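Local coordinates for fucolectin-related protein (Streptococcus pneumoniae, PDB 2J22) that binds fucose and probably recognises fucosylated blood group antigens as a carbohydrate-binding module of a pneumococcal virulence factor, at residues D90-I93 with Y99-F102; Q104-L109 with L114-K119. One frame throughout, in Å; residues are numbered along the deposited sequence.

Overall arrangement
Both contacts use strand 100-108, and they follow one another along the chain. Contact 1 pairs 90-93 with the start of that strand, at the edge of one antiparallel sheet. Contact 2 takes the later part, 104-109, and packs it against 114-119 of the other sheet. Their centres lie about 12 Å apart. Leu118 joins them: its CD1 is 3.6 Å from Ile93 CD1, and its CD2 is 3.8 Å from Phe102 CE2. Strand pairing continues from contact 1 into contact 2, with Ile91 O 2.8 Å from Gln104 N. The side chain of Leu109 is about 14 Å from the bound calcium ion, and no residue of either contact is among its ligands.

Contact 1: D90-I93 with Y99-F102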
# COMPACT_ATOMS: atom_id res chain seq x y z
N ASP A 90 2.98 9.39 -1.64
CA ASP A 90 2.71 9.61 -0.24
C ASP A 90 2.06 8.40 0.40
O ASP A 90 1.21 7.71 -0.24
CB ASP A 90 1.76 10.79 -0.09
CG ASP A 90 2.40 12.10 -0.41
OD1 ASP A 90 3.61 12.32 -0.05
OD2 ASP A 90 1.76 12.96 -1.01
N ILE A 91 2.45 8.17 1.64
CA ILE A 91 1.78 7.24 2.56
C ILE A 91 1.04 8.13 3.54
O ILE A 91 1.68 8.98 4.18
CB ILE A 91 2.84 6.37 3.31
CG1 ILE A 91 3.69 5.58 2.32
CG2 ILE A 91 2.18 5.51 4.42
CD1 ILE A 91 4.84 4.81 2.92
N ILE A 92 -0.28 7.93 3.67
CA ILE A 92 -1.11 8.73 4.52
C ILE A 92 -1.87 7.82 5.46
O ILE A 92 -2.55 6.90 5.00
CB ILE A 92 -2.17 9.56 3.71
CG1 ILE A 92 -1.58 10.15 2.41
CG2 ILE A 92 -2.65 10.71 4.58
CD1 ILE A 92 -2.59 10.53 1.34
N ILE A 93 -1.80 8.08 6.75
CA ILE A 93 -2.54 7.27 7.77
C ILE A 93 -3.61 8.12 8.39
O ILE A 93 -3.37 9.27 8.73
CB ILE A 93 -1.55 6.66 8.82
CG1 ILE A 93 -0.36 5.98 8.06
CG2 ILE A 93 -2.29 5.73 9.85
CD1 ILE A 93 0.40 4.88 8.80
N TYR A 99 -9.63 11.43 9.45
CA TYR A 99 -8.74 12.58 9.43
C TYR A 99 -7.31 12.06 9.45
O TYR A 99 -6.96 11.10 10.14
CB TYR A 99 -8.97 13.47 10.65
CG TYR A 99 -10.25 14.25 10.59
CD1 TYR A 99 -10.38 15.36 9.75
CD2 TYR A 99 -11.33 13.87 11.35
CE1 TYR A 99 -11.61 16.06 9.65
CE2 TYR A 99 -12.53 14.54 11.28
CZ TYR A 99 -12.67 15.64 10.45
OH TYR A 99 -13.89 16.29 10.42
N GLU A 100 -6.46 12.76 8.72
CA GLU A 100 -5.05 12.41 8.65
C GLU A 100 -4.35 12.46 10.01
O GLU A 100 -4.43 13.47 10.75
CB GLU A 100 -4.37 13.34 7.64
CG GLU A 100 -2.96 12.94 7.32
CD GLU A 100 -2.00 14.09 7.45
OE1 GLU A 100 -1.70 14.74 6.41
OE2 GLU A 100 -1.60 14.37 8.59
N VAL A 101 -3.64 11.40 10.35
CA VAL A 101 -2.83 11.42 11.57
C VAL A 101 -1.33 11.34 11.31
O VAL A 101 -0.56 11.47 12.25
CB VAL A 101 -3.24 10.32 12.61
CG1 VAL A 101 -4.68 10.56 13.05
CG2 VAL A 101 -3.04 8.89 12.01
N PHE A 102 -0.91 11.12 10.05
CA PHE A 102 0.51 10.92 9.71
C PHE A 102 0.68 10.92 8.18
O PHE A 102 -0.08 10.28 7.47
CB PHE A 102 1.04 9.58 10.29
CG PHE A 102 2.41 9.12 9.74
CD1 PHE A 102 3.61 9.56 10.31
CD2 PHE A 102 2.49 8.19 8.69
CE1 PHE A 102 4.87 9.11 9.83
CE2 PHE A 102 3.76 7.75 8.18
CZ PHE A 102 4.95 8.21 8.76
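Ile93 and Phe102 pair across the two strands. The N-H of Ile93 gives an almost straight bond to Phe102 O, at 2.9 Å and 174°. Ile93 O takes the N-H of Val101 at 2.7 Å. Phe102 N adds a weak bond to the same oxygen. Val101 and Phe102 thus both face Ile93, which makes a classic beta bulge in the hairpin of strands 89-94 and 100-108. Phe102 has CG anti to its backbone N (chi1 167°), and its ring edge meets Ile93. Phe102 CD2 lies 3.7 Å from Ile93 CG1, which sits near the ring plane. The delta methyl, Ile93 CD1, follows at 3.9 Å from Phe102 CD2. Leu118 and Leu121 also touch both side chains. On Ile93 the other branch, CG2, meets Val101 CG2 at 3.9 Å. That valine methyl stands between its own N and carbonyl carbon, and it also comes 3.3 Å from Ile93 O. Ile92 points away from the partner strand, yet its CG2 meets Glu100 CG at 3.5 Å. These two side chains cross at about a right angle. Beyond that contact the glutamate OE1 is hydrogen-bonded to Thr103 OG1.

Contact 2: Q104-L109 with L114-K119; sequences QHIDSL and LSIDLK
Ile106 sets CG1 anti to its carbonyl carbon (chi1 -52°), and a second turn (chi2 -73°) brings CD1 to the end of Leu114. The two side chains meet tip to tip. Ile106 CD1 lies 3.8 Å from Leu114 CD2 and 4.0 Å from Leu114 CD1, so one methyl touches both branches of the leucine. Ile116 CD1 lies 4.1 Å from Ile106 CD1. The same Ile116 methyl meets Gln104 OE1 at 3.4 Å. The glutamine chain is bent at chi2 and crosses the isoleucine at a slant. At the other end of the contact, Leu109 CG approaches Leu114 CB at 4.3 Å. The contact is wholly between side chains, since the strand axes stay 11.2 Å apart even at their closest. The backbones hydrogen-bond within their own sheets, Ile106 with Phe89 and Leu114 with Ile75. Ile106 also packs on Phe89 and Ile91 within its sheet. Strands 104-108 and 114-118 run nearly antiparallel, at 157°. This is largely apolar packing between the two sheets of a beta sandwich, consistent with the galactose-binding domain fold.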
# COMPACT_ATOMS: atom_id res chain seq x y z
N GLN A 104 3.82 10.55 5.06
CA GLN A 104 5.23 10.48 4.67
C GLN A 104 5.42 10.41 3.15
O GLN A 104 4.77 9.62 2.44
CB GLN A 104 5.93 9.32 5.37
CG GLN A 104 7.05 8.70 4.62
CD GLN A 104 8.40 8.89 5.26
OE1 GLN A 104 8.97 7.93 5.80
NE2 GLN A 104 8.93 10.11 5.18
N HIS A 105 6.34 11.23 2.66
CA HIS A 105 6.58 11.29 1.24
C HIS A 105 7.74 10.40 0.88
O HIS A 105 8.76 10.43 1.57
CB HIS A 105 6.91 12.69 0.77
CG HIS A 105 6.99 12.76 -0.71
ND1 HIS A 105 5.87 12.87 -1.49
CD2 HIS A 105 8.03 12.59 -1.55
CE1 HIS A 105 6.23 12.87 -2.77
NE2 HIS A 105 7.53 12.69 -2.83
N ILE A 106 7.59 9.62 -0.19
CA ILE A 106 8.65 8.74 -0.67
C ILE A 106 9.11 9.14 -2.07
O ILE A 106 8.33 9.24 -3.00
CB ILE A 106 8.23 7.23 -0.62
CG1 ILE A 106 7.70 6.82 0.78
CG2 ILE A 106 9.38 6.29 -1.16
CD1 ILE A 106 8.80 6.69 1.90
N ASP A 107 10.42 9.35 -2.22
CA ASP A 107 10.96 9.77 -3.49
C ASP A 107 11.07 8.54 -4.39
O ASP A 107 10.52 8.52 -5.49
CB ASP A 107 12.34 10.46 -3.30
CG ASP A 107 12.25 11.73 -2.41
OD1 ASP A 107 11.34 12.57 -2.59
OD2 ASP A 107 13.07 11.97 -1.49
N SER A 108 11.75 7.51 -3.91
CA SER A 108 11.89 6.28 -4.68
C SER A 108 12.31 5.11 -3.79
O SER A 108 12.76 5.28 -2.66
CB SER A 108 12.88 6.46 -5.85
OG SER A 108 14.21 6.57 -5.38
N LEU A 109 12.12 3.90 -4.33
CA LEU A 109 12.56 2.68 -3.69
C LEU A 109 13.87 2.30 -4.36
O LEU A 109 14.00 2.42 -5.58
CB LEU A 109 11.56 1.56 -3.95
CG LEU A 109 10.50 1.30 -2.90
CD1 LEU A 109 9.59 2.48 -2.71
CD2 LEU A 109 9.68 0.05 -3.29
N LEU A 114 10.15 -1.35 0.89
CA LEU A 114 10.44 -0.29 1.87
C LEU A 114 9.75 -0.58 3.19
O LEU A 114 8.58 -0.92 3.22
CB LEU A 114 10.07 1.09 1.34
CG LEU A 114 9.54 2.19 2.27
CD1 LEU A 114 10.59 3.18 2.64
CD2 LEU A 114 8.32 2.91 1.66
N SER A 115 10.49 -0.44 4.28
CA SER A 115 9.99 -0.69 5.61
C SER A 115 9.91 0.65 6.33
O SER A 115 10.79 1.49 6.20
CB SER A 115 10.89 -1.69 6.36
OG SER A 115 10.17 -2.37 7.39
N ILE A 116 8.81 0.87 7.05
CA ILE A 116 8.63 2.09 7.82
C ILE A 116 8.26 1.70 9.24
O ILE A 116 7.29 0.95 9.43
CB ILE A 116 7.52 2.93 7.22
CG1 ILE A 116 7.79 3.24 5.74
CG2 ILE A 116 7.30 4.19 8.05
CD1 ILE A 116 8.29 4.63 5.44
N ASP A 117 9.00 2.17 10.25
CA ASP A 117 8.61 1.88 11.62
C ASP A 117 7.62 2.97 11.98
O ASP A 117 7.75 4.09 11.52
CB ASP A 117 9.80 1.85 12.60
CG ASP A 117 10.61 0.54 12.53
OD1 ASP A 117 10.05 -0.55 12.25
OD2 ASP A 117 11.85 0.51 12.78
N LEU A 118 6.57 2.64 12.71
CA LEU A 118 5.54 3.64 12.99
C LEU A 118 5.48 3.90 14.47
O LEU A 118 4.67 4.70 14.94
CB LEU A 118 4.17 3.19 12.45
CG LEU A 118 4.05 3.25 10.92
CD1 LEU A 118 2.73 2.64 10.42
CD2 LEU A 118 4.30 4.67 10.34
N LYS A 119 6.31 3.15 15.21
CA LYS A 119 6.33 3.17 16.68
C LYS A 119 4.99 3.28 17.44
O LYS A 119 4.85 4.14 18.31
CB LYS A 119 7.24 4.31 17.16
CG LYS A 119 8.46 4.51 16.30
CD LYS A 119 9.69 4.42 17.17
CE LYS A 119 10.59 3.32 16.69
NZ LYS A 119 11.97 3.87 16.81